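Spectinomycin phosphotransferase (Legionella pneumophila, PDB 3I1A) probably transfers a phosphate group from a nucleotide to spectinomycin, using magnesium, and so confers resistance to the antibiotic, with a fold related to that of protein kinases. Local coordinates at residues A[21-26]-A[40-45]; A[64-69]-A[229-234]; A[76-81]-A[99-104]; A[103-108]-A[217-222]. All coordinates share one frame; numbering follows the deposited sequence.

Contact 1: A[21-26]-A[40-45]; sequences IDIHTA and YQADSE
His24 lays one face of its imidazole over the backbone carbonyl of Asp43, whose O atom sits 3.3 Å above the ring plane and over the ring centre. The first torsion explains this: with chi1 at 55°, CG stands between the backbone N and the carbonyl carbon, which folds the ring back across the neighbouring chain. At the ring edge lies the Glu45 backbone, its N 3.2 Å from His24 CD2; Glu45 CG is also close to His24 CD2, at 3.4 Å. The Asp43 carbonyl also accepts a hydrogen bond from His24 N, at 2.9 Å to Asp43 O.

One residue further on, Thr25 and Asp43 run side by side and point the same way, on one face of the sheet. Thr25 CG2 lies 3.2 Å from Asp43 OD2, while Asp43 N donates to Thr25 O at 2.9 Å, marking an antiparallel hydrogen-bonded pair. Ala26 and Ala42 form the next, non-hydrogen-bonded pair on the other face. There Ile23 brings CG2 to within 3.7 Å of Ala42 CB, and both side chains also pack on Leu15 of helix 10-19. These pairs belong to the hairpin of strands 25-29 and 38-43, at the edge of the five-stranded antiparallel sheet of the kinase-like N-terminal lobe.

The carboxylate of Asp43 is held at both oxygens: OD1 by Ser48 OG, and OD2 through its syn lone pair by Gln41 NE2 at 2.9 Å, in the Gln41 amide plane. The chemistry thus divides by face, with a braced polar cluster beside Thr25 and an apolar seam of Ile23, Ala26 and Ala42 on the opposite face.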
# COMPACT_ATOMS: atom_id res chain seq x y z
N ILE A 21 2.21 14.73 27.28
CA ILE A 21 2.66 15.77 26.38
C ILE A 21 1.83 17.04 26.48
O ILE A 21 0.59 16.99 26.49
CB ILE A 21 2.62 15.28 24.92
CG1 ILE A 21 3.56 14.08 24.73
CG2 ILE A 21 3.01 16.42 23.99
CD1 ILE A 21 3.29 13.33 23.39
N ASP A 22 2.51 18.19 26.57
CA ASP A 22 1.81 19.47 26.64
C ASP A 22 1.70 20.07 25.24
O ASP A 22 2.70 20.44 24.62
CB ASP A 22 2.53 20.46 27.56
CG ASP A 22 2.20 20.26 29.02
OD1 ASP A 22 1.00 20.08 29.36
OD2 ASP A 22 3.13 20.29 29.85
N ILE A 23 0.47 20.14 24.75
CA ILE A 23 0.18 20.67 23.43
C ILE A 23 -0.44 22.04 23.65
O ILE A 23 -1.29 22.22 24.53
CB ILE A 23 -0.82 19.76 22.67
CG1 ILE A 23 -0.18 18.40 22.41
CG2 ILE A 23 -1.25 20.42 21.36
CD1 ILE A 23 1.08 18.48 21.59
N HIS A 24 -0.00 23.01 22.86
CA HIS A 24 -0.51 24.37 23.01
C HIS A 24 -1.48 24.72 21.89
O HIS A 24 -2.19 25.71 21.97
CB HIS A 24 0.66 25.37 23.04
CG HIS A 24 1.58 25.27 21.86
ND1 HIS A 24 1.19 25.58 20.57
CD2 HIS A 24 2.88 24.88 21.77
CE1 HIS A 24 2.20 25.39 19.74
NE2 HIS A 24 3.24 24.97 20.44
N THR A 25 -1.52 23.88 20.86
CA THR A 25 -2.42 24.13 19.75
C THR A 25 -2.71 22.85 18.98
O THR A 25 -1.79 22.09 18.64
CB THR A 25 -1.83 25.21 18.79
OG1 THR A 25 -2.85 25.67 17.90
CG2 THR A 25 -0.68 24.63 17.99
N ALA A 26 -3.98 22.60 18.71
CA ALA A 26 -4.41 21.41 17.98
C ALA A 26 -5.41 21.82 16.90
O ALA A 26 -6.30 22.63 17.14
CB ALA A 26 -5.04 20.41 18.92
N TYR A 40 -5.34 14.98 13.06
CA TYR A 40 -5.17 16.28 13.68
C TYR A 40 -3.70 16.62 13.80
O TYR A 40 -2.86 15.71 13.90
CB TYR A 40 -5.74 16.28 15.11
CG TYR A 40 -7.21 15.98 15.27
CD1 TYR A 40 -7.69 14.67 15.24
CD2 TYR A 40 -8.13 17.02 15.46
CE1 TYR A 40 -9.05 14.40 15.38
CE2 TYR A 40 -9.48 16.77 15.61
CZ TYR A 40 -9.93 15.46 15.57
OH TYR A 40 -11.27 15.21 15.68
N GLN A 41 -3.39 17.91 13.79
CA GLN A 41 -2.01 18.36 14.00
C GLN A 41 -2.01 18.98 15.39
O GLN A 41 -2.78 19.92 15.65
CB GLN A 41 -1.57 19.42 12.98
CG GLN A 41 -0.15 19.94 13.26
CD GLN A 41 0.25 21.11 12.37
OE1 GLN A 41 0.21 21.02 11.15
NE2 GLN A 41 0.65 22.23 13.00
N ALA A 42 -1.18 18.45 16.28
CA ALA A 42 -1.09 18.97 17.64
C ALA A 42 0.37 19.33 17.90
O ALA A 42 1.26 18.48 17.78
CB ALA A 42 -1.57 17.91 18.63
N ASP A 43 0.61 20.58 18.26
CA ASP A 43 1.97 21.06 18.49
C ASP A 43 2.36 21.33 19.93
O ASP A 43 1.60 21.95 20.68
CB ASP A 43 2.20 22.34 17.69
CG ASP A 43 1.84 22.19 16.23
OD1 ASP A 43 2.52 21.42 15.53
OD2 ASP A 43 0.86 22.83 15.80
N SER A 44 3.55 20.86 20.31
CA SER A 44 4.10 21.10 21.64
C SER A 44 5.10 22.21 21.40
O SER A 44 5.63 22.34 20.29
CB SER A 44 4.86 19.87 22.16
OG SER A 44 6.13 19.74 21.53
N GLU A 45 5.35 23.03 22.42
CA GLU A 45 6.31 24.13 22.27
C GLU A 45 7.65 23.59 21.77
O GLU A 45 8.48 24.34 21.27
CB GLU A 45 6.49 24.85 23.61
CG GLU A 45 5.21 25.51 24.12
CD GLU A 45 5.38 26.24 25.43
OE1 GLU A 45 6.32 27.06 25.55
OE2 GLU A 45 4.56 26.02 26.35

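Contact 2: A[64-69]-A[229-234]; sequences SIIRLL and IDWDEP
Segment 64-69 of helix 61-71 faces an irregular loop, and the backbones stay well apart: the nearest CA atoms, those of Ile66 and Trp231, are 7.4 Å from each other, so side chains alone bridge the gap. The indole of Trp231 takes most of the contact. Leu69 comes at it from the opposite direction and sets CD1 over the six-membered ring, 4.0 Å from the centroid and 9° off the ring normal, a CH-pi contact over the face. Ile66 reaches the other end of the side chain, where its CD1 lies 3.7 Å from Trp231 CG and about equally near CB and the indole CD1 of Trp231. In Ile66 the CG1 branch stands anti to the carbonyl carbon (chi1 -72°), and this branch carries CD1 across to the tryptophan.

Asp230 binds magnesium in another crystal structure of this protein, and the loop occupies the place of the metal-binding loop that follows the catalytic loop in kinase-like enzymes. Trp231 follows Asp230 directly, so the helix of the N-terminal lobe packs on the residue next to a metal ligand. Asp230 OD1 accepts from Asp232 N at 3.3 Å, closing an Asx turn around Trp231.

Ile65 crosses Trp231 at about a right angle, with CG2 4.2 Å from CE3 of the indole. Its CG1 slides past Pro234 in the reverse direction, reaching the CG atom of that proline at 3.7 Å. Trp231 NE1 is satisfied by Ile228 O, and His210 meets the indole edge-to-face. Asn62 ND2, earlier on the same helix, donates to Trp231 O.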
# COMPACT_ATOMS: atom_id res chain seq x y z
N SER A 64 -1.51 -4.20 15.55
CA SER A 64 -0.97 -5.49 15.96
C SER A 64 0.34 -5.78 15.23
O SER A 64 1.32 -6.22 15.84
CB SER A 64 -1.96 -6.61 15.63
OG SER A 64 -1.43 -7.87 16.00
N ILE A 65 0.36 -5.52 13.93
CA ILE A 65 1.57 -5.77 13.16
C ILE A 65 2.68 -4.78 13.47
O ILE A 65 3.84 -5.17 13.53
CB ILE A 65 1.25 -5.79 11.65
CG1 ILE A 65 0.35 -7.00 11.37
CG2 ILE A 65 2.52 -5.89 10.82
CD1 ILE A 65 0.95 -8.33 11.84
N ILE A 66 2.33 -3.51 13.67
CA ILE A 66 3.30 -2.47 13.99
C ILE A 66 3.97 -2.85 15.30
O ILE A 66 5.18 -2.72 15.45
CB ILE A 66 2.62 -1.07 14.16
CG1 ILE A 66 2.16 -0.54 12.80
CG2 ILE A 66 3.57 -0.08 14.82
CD1 ILE A 66 3.28 -0.38 11.80
N ARG A 67 3.17 -3.34 16.26
CA ARG A 67 3.73 -3.76 17.55
C ARG A 67 4.65 -4.96 17.37
O ARG A 67 5.76 -5.00 17.91
CB ARG A 67 2.61 -4.11 18.54
CG ARG A 67 3.17 -4.55 19.88
CD ARG A 67 2.34 -5.63 20.52
NE ARG A 67 2.78 -6.98 20.17
CZ ARG A 67 2.21 -7.75 19.24
NH1 ARG A 67 1.17 -7.31 18.54
NH2 ARG A 67 2.68 -8.98 19.03
N LEU A 68 4.23 -5.95 16.58
CA LEU A 68 5.07 -7.12 16.36
C LEU A 68 6.41 -6.72 15.74
O LEU A 68 7.45 -7.19 16.18
CB LEU A 68 4.34 -8.13 15.45
CG LEU A 68 5.14 -9.35 14.99
CD1 LEU A 68 5.55 -10.20 16.16
CD2 LEU A 68 4.27 -10.17 14.04
N LEU A 69 6.39 -5.85 14.74
CA LEU A 69 7.65 -5.41 14.12
C LEU A 69 8.48 -4.60 15.13
O LEU A 69 9.71 -4.73 15.18
CB LEU A 69 7.36 -4.56 12.86
CG LEU A 69 6.61 -5.33 11.77
CD1 LEU A 69 6.25 -4.41 10.61
CD2 LEU A 69 7.43 -6.53 11.29
N ILE A 229 6.11 2.71 4.93
CA ILE A 229 4.82 3.16 5.45
C ILE A 229 3.63 2.42 4.86
O ILE A 229 3.79 1.58 3.97
CB ILE A 229 4.61 4.70 5.22
CG1 ILE A 229 4.65 5.04 3.73
CG2 ILE A 229 5.71 5.48 5.99
CD1 ILE A 229 4.13 6.44 3.43
N ASP A 230 2.46 2.74 5.41
CA ASP A 230 1.16 2.18 5.06
C ASP A 230 1.04 0.71 5.42
O ASP A 230 1.04 -0.16 4.55
CB ASP A 230 0.82 2.36 3.59
CG ASP A 230 -0.61 1.91 3.28
OD1 ASP A 230 -1.26 1.31 4.16
OD2 ASP A 230 -1.08 2.16 2.16
N TRP A 231 0.91 0.46 6.70
CA TRP A 231 0.79 -0.89 7.23
C TRP A 231 -0.66 -1.21 7.54
O TRP A 231 -0.95 -2.00 8.44
CB TRP A 231 1.66 -1.00 8.49
CG TRP A 231 3.10 -1.09 8.15
CD1 TRP A 231 4.03 -0.07 8.14
CD2 TRP A 231 3.76 -2.25 7.67
NE1 TRP A 231 5.23 -0.55 7.68
CE2 TRP A 231 5.09 -1.89 7.38
CE3 TRP A 231 3.36 -3.57 7.45
CZ2 TRP A 231 6.02 -2.80 6.89
CZ3 TRP A 231 4.28 -4.48 6.96
CH2 TRP A 231 5.59 -4.09 6.68
N ASP A 232 -1.58 -0.62 6.77
CA ASP A 232 -3.02 -0.82 7.00
C ASP A 232 -3.55 -2.18 6.58
O ASP A 232 -4.48 -2.69 7.18
CB ASP A 232 -3.85 0.26 6.30
CG ASP A 232 -3.77 1.60 7.01
OD1 ASP A 232 -3.43 1.60 8.21
OD2 ASP A 232 -4.07 2.64 6.38
N GLU A 233 -2.97 -2.78 5.55
CA GLU A 233 -3.46 -4.07 5.10
C GLU A 233 -2.38 -5.10 4.80
O GLU A 233 -2.26 -5.55 3.66
CB GLU A 233 -4.33 -3.86 3.85
CG GLU A 233 -5.50 -2.92 4.07
CD GLU A 233 -6.78 -3.67 4.37
OE1 GLU A 233 -6.81 -4.42 5.38
OE2 GLU A 233 -7.76 -3.51 3.61
N PRO A 234 -1.58 -5.48 5.80
CA PRO A 234 -0.53 -6.48 5.58
C PRO A 234 -1.23 -7.83 5.35
O PRO A 234 -2.45 -7.90 5.45
CB PRO A 234 0.27 -6.45 6.88
CG PRO A 234 -0.77 -6.11 7.92
CD PRO A 234 -1.60 -5.04 7.21

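Contact 3: A[76-81]-A[99-104]; sequences EIIFPI and AYPFIH
The phenol ring of Tyr100 carries Pro80 CB over one face, while Ile78 O lies at its edge near the ring plane, 3.5 Å from CE2. Pro80 and Tyr100 run alongside each other in the same direction, and Pro80 CG closes to 3.5 Å of Tyr100 CE2. These residues join the loop after helix 61-71 to the end of strand 95-101, where the N-terminal lobe passes into the hinge of the kinase-like fold. Pro101 and Ile103, at and just beyond that strand end, contact AMP and ADP in other crystal structures of this protein.

The Tyr100 backbone directs its CB away from the loop, yet the ring returns to it: a chi1 of -63° puts CG on the side of the backbone N, and the CD2/CE2 side ends against Phe79 O and Pro80. Further along the loop, Ile81 crosses Pro101 at a slant, with CD1 3.7 Å from Pro101 CD.

One direct backbone hydrogen bond joins the segments, from Ile81 N to Ala99 O; at 2.6 Å it is short, and its exact length carries little weight. The loop (CA 78 to 81) and the strand (CA 99 to 101) run 120° apart, without regular strand pairing. Two waters add bridges. One donates to Ile78 O and takes a weak bond from Tyr100 OH; the other accepts from Ala99 N at 2.8 Å and lies 2.8 Å from Ile81 O, to which it can donate.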
# COMPACT_ATOMS: atom_id res chain seq x y z
N GLU A 76 13.17 0.50 10.68
CA GLU A 76 12.70 1.33 9.58
C GLU A 76 11.21 1.54 9.42
O GLU A 76 10.67 1.41 8.32
CB GLU A 76 13.30 0.81 8.25
CG GLU A 76 14.84 0.91 8.15
CD GLU A 76 15.59 -0.14 8.96
OE1 GLU A 76 14.96 -0.98 9.65
OE2 GLU A 76 16.83 -0.14 8.90
N ILE A 77 10.56 1.86 10.53
CA ILE A 77 9.13 2.12 10.59
C ILE A 77 8.91 3.42 11.38
O ILE A 77 9.65 3.70 12.34
CB ILE A 77 8.42 0.98 11.38
CG1 ILE A 77 8.64 -0.35 10.66
CG2 ILE A 77 6.95 1.30 11.56
CD1 ILE A 77 7.88 -1.49 11.29
N ILE A 78 7.92 4.21 11.00
CA ILE A 78 7.64 5.43 11.75
C ILE A 78 6.64 4.92 12.77
O ILE A 78 5.45 4.78 12.46
CB ILE A 78 7.01 6.53 10.89
CG1 ILE A 78 8.03 6.99 9.84
CG2 ILE A 78 6.61 7.71 11.80
CD1 ILE A 78 7.44 7.89 8.78
N PHE A 79 7.13 4.60 13.96
CA PHE A 79 6.29 4.07 15.04
C PHE A 79 5.53 5.14 15.79
O PHE A 79 5.95 6.30 15.86
CB PHE A 79 7.12 3.33 16.09
CG PHE A 79 7.82 2.11 15.58
CD1 PHE A 79 9.19 2.13 15.29
CD2 PHE A 79 7.11 0.93 15.39
CE1 PHE A 79 9.85 0.98 14.82
CE2 PHE A 79 7.75 -0.22 14.92
CZ PHE A 79 9.13 -0.19 14.63
N PRO A 80 4.37 4.76 16.36
CA PRO A 80 3.56 5.70 17.12
C PRO A 80 4.36 6.10 18.35
O PRO A 80 5.27 5.38 18.77
CB PRO A 80 2.36 4.86 17.57
CG PRO A 80 2.19 3.87 16.48
CD PRO A 80 3.64 3.50 16.10
N ILE A 81 4.01 7.25 18.91
CA ILE A 81 4.62 7.71 20.15
C ILE A 81 4.01 6.79 21.22
O ILE A 81 2.82 6.50 21.17
CB ILE A 81 4.22 9.18 20.45
CG1 ILE A 81 4.75 10.13 19.37
CG2 ILE A 81 4.72 9.60 21.84
CD1 ILE A 81 6.25 10.08 19.21
N ALA A 99 -0.87 8.36 18.33
CA ALA A 99 -0.08 9.57 18.17
C ALA A 99 1.26 9.30 17.49
O ALA A 99 1.93 8.31 17.80
CB ALA A 99 0.13 10.21 19.54
N TYR A 100 1.62 10.18 16.55
CA TYR A 100 2.89 10.11 15.82
C TYR A 100 3.58 11.45 15.76
O TYR A 100 2.96 12.51 15.85
CB TYR A 100 2.70 9.69 14.36
CG TYR A 100 2.12 8.33 14.12
CD1 TYR A 100 0.75 8.15 13.99
CD2 TYR A 100 2.95 7.22 13.98
CE1 TYR A 100 0.21 6.90 13.72
CE2 TYR A 100 2.43 5.96 13.72
CZ TYR A 100 1.06 5.80 13.58
OH TYR A 100 0.53 4.56 13.30
N PRO A 101 4.91 11.41 15.59
CA PRO A 101 5.62 12.69 15.49
C PRO A 101 5.19 13.19 14.09
O PRO A 101 5.00 12.38 13.18
CB PRO A 101 7.09 12.27 15.56
CG PRO A 101 7.08 10.89 14.95
CD PRO A 101 5.85 10.28 15.58
N PHE A 102 4.99 14.50 13.93
CA PHE A 102 4.59 15.06 12.63
C PHE A 102 5.84 15.22 11.77
O PHE A 102 6.56 16.21 11.87
CB PHE A 102 3.90 16.42 12.83
CG PHE A 102 3.00 16.82 11.70
CD1 PHE A 102 2.35 18.05 11.70
CD2 PHE A 102 2.79 15.96 10.62
CE1 PHE A 102 1.52 18.43 10.65
CE2 PHE A 102 1.96 16.34 9.56
CZ PHE A 102 1.32 17.57 9.57
N ILE A 103 6.08 14.23 10.92
CA ILE A 103 7.27 14.21 10.06
C ILE A 103 7.02 14.37 8.57
O ILE A 103 6.01 13.90 8.04
CB ILE A 103 8.07 12.90 10.27
CG1 ILE A 103 8.59 12.82 11.71
CG2 ILE A 103 9.21 12.80 9.26
CD1 ILE A 103 9.53 13.96 12.09
N HIS A 104 7.95 15.03 7.89
CA HIS A 104 7.84 15.19 6.46
C HIS A 104 9.07 14.48 5.97
O HIS A 104 10.17 14.70 6.47
CB HIS A 104 7.94 16.63 5.95
CG HIS A 104 8.16 16.68 4.47
ND1 HIS A 104 7.23 16.23 3.56
CD2 HIS A 104 9.27 16.99 3.75
CE1 HIS A 104 7.75 16.24 2.35
NE2 HIS A 104 8.98 16.69 2.43
O HOH W 1 3.39 3.08 12.43
O HOH W 2 0.25 6.40 20.04

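Contact 4: A[103-108]-A[217-222]; sequences IHAPNG and NVLVGN
The linker between the two lobes meets the short hairpin strand 218-220 here, beside the nucleotide and metal sites. Ala105 points its CB at the strand, touching Leu219 CB at 3.8 Å and Val220 O at 3.6 Å. Leu219 CD2 packs against Asn107 CB, at 3.6 Å, and near Ala105 O.

Between these side chains the backbones make one bridge, Asn107 with Leu219. Val220 N donates to Pro106 O at 2.9 Å, with an N-H...O angle of 164°. Gly108 N answers with a weak bond to Val218 O, 3.0 Å long but bent to 128° at the hydrogen. In a kinase-like fold this is where the hinge region runs past the hairpin that borders the nucleotide pocket. Consistent with that, Ile103 and Asn107 bind AMP and ADP, and Asn217 binds magnesium, in other crystal structures of this protein.

The amide of Asn107 turns away from the strand. A chi1 of 61° tucks its CG back over its own main chain, and OD1 takes hydrogen bonds from Phe109 N and Thr110 N. Asn217 ND2 is held by Asp212 O.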
# COMPACT_ATOMS: atom_id res chain seq x y z
N ILE A 103 6.08 14.23 10.92
CA ILE A 103 7.27 14.21 10.06
C ILE A 103 7.02 14.37 8.57
O ILE A 103 6.01 13.90 8.04
CB ILE A 103 8.07 12.90 10.27
CG1 ILE A 103 8.59 12.82 11.71
CG2 ILE A 103 9.21 12.80 9.26
CD1 ILE A 103 9.53 13.96 12.09
N HIS A 104 7.95 15.03 7.89
CA HIS A 104 7.84 15.19 6.46
C HIS A 104 9.07 14.48 5.97
O HIS A 104 10.17 14.70 6.47
CB HIS A 104 7.94 16.63 5.95
CG HIS A 104 8.16 16.68 4.47
ND1 HIS A 104 7.23 16.23 3.56
CD2 HIS A 104 9.27 16.99 3.75
CE1 HIS A 104 7.75 16.24 2.35
NE2 HIS A 104 8.98 16.69 2.43
N ALA A 105 8.86 13.62 4.99
CA ALA A 105 9.94 12.89 4.38
C ALA A 105 9.47 12.64 2.96
O ALA A 105 8.30 12.33 2.71
CB ALA A 105 10.20 11.58 5.11
N PRO A 106 10.36 12.83 1.99
CA PRO A 106 9.97 12.60 0.61
C PRO A 106 9.90 11.08 0.36
O PRO A 106 10.60 10.31 1.00
CB PRO A 106 11.09 13.28 -0.17
CG PRO A 106 12.30 13.10 0.72
CD PRO A 106 11.73 13.36 2.10
N ASN A 107 9.03 10.65 -0.54
CA ASN A 107 8.95 9.21 -0.83
C ASN A 107 9.85 8.86 -2.02
O ASN A 107 10.50 9.74 -2.61
CB ASN A 107 7.50 8.77 -1.09
CG ASN A 107 6.88 9.46 -2.29
OD1 ASN A 107 7.56 9.79 -3.27
ND2 ASN A 107 5.56 9.66 -2.22
N GLY A 108 9.87 7.58 -2.37
CA GLY A 108 10.71 7.08 -3.45
C GLY A 108 10.42 7.59 -4.85
O GLY A 108 11.25 7.40 -5.75
N ASN A 217 5.44 4.12 -0.93
CA ASN A 217 5.41 3.67 0.45
C ASN A 217 6.75 3.54 1.16
O ASN A 217 6.88 2.94 2.23
CB ASN A 217 4.57 2.40 0.55
CG ASN A 217 3.09 2.71 0.41
OD1 ASN A 217 2.65 3.79 0.82
ND2 ASN A 217 2.33 1.79 -0.14
N VAL A 218 7.78 4.12 0.54
CA VAL A 218 9.07 4.17 1.18
C VAL A 218 9.41 5.66 1.33
O VAL A 218 9.38 6.39 0.34
CB VAL A 218 10.19 3.51 0.35
CG1 VAL A 218 11.51 3.67 1.09
CG2 VAL A 218 9.90 2.04 0.14
N LEU A 219 9.72 6.09 2.54
CA LEU A 219 10.10 7.49 2.76
C LEU A 219 11.58 7.50 3.09
O LEU A 219 12.10 6.55 3.67
CB LEU A 219 9.34 8.09 3.93
CG LEU A 219 7.80 8.08 3.83
CD1 LEU A 219 7.23 8.83 5.00
CD2 LEU A 219 7.37 8.73 2.54
N VAL A 220 12.26 8.57 2.70
CA VAL A 220 13.69 8.71 3.00
C VAL A 220 13.73 9.78 4.07
O VAL A 220 13.45 10.94 3.79
CB VAL A 220 14.48 9.17 1.77
CG1 VAL A 220 15.94 9.41 2.16
CG2 VAL A 220 14.38 8.14 0.68
N GLY A 221 14.06 9.39 5.29
CA GLY A 221 14.03 10.38 6.35
C GLY A 221 15.30 10.74 7.06
O GLY A 221 16.35 10.93 6.42
N ASN A 222 15.18 10.87 8.38
CA ASN A 222 16.29 11.23 9.24
C ASN A 222 17.47 10.30 9.07
O ASN A 222 17.30 9.07 9.01

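Contact 2 is the buried one: all five of its touching residues are enclosed, and it is wholly apolar across the gap. Contact 1, its centre about 29 Å from the centre of the chain, relies on paired strands with polar side chains on one face. Contacts 3 and 4 are intermediate, each mixing backbone bonds with apolar packing, and they share Ile103 and His104 of the linker. Ile66 and Leu69 of contact 2 pack on Ile77 of contact 3, while Ile229 N probably bonds Asn217 O, joining contact 2 to contact 4. Contacts 1 and 3 both reach the five-stranded sheet and touch through Gln41 with Phe102 and Ile21 with Ile81; contact 1 touches neither contact 2 nor 4.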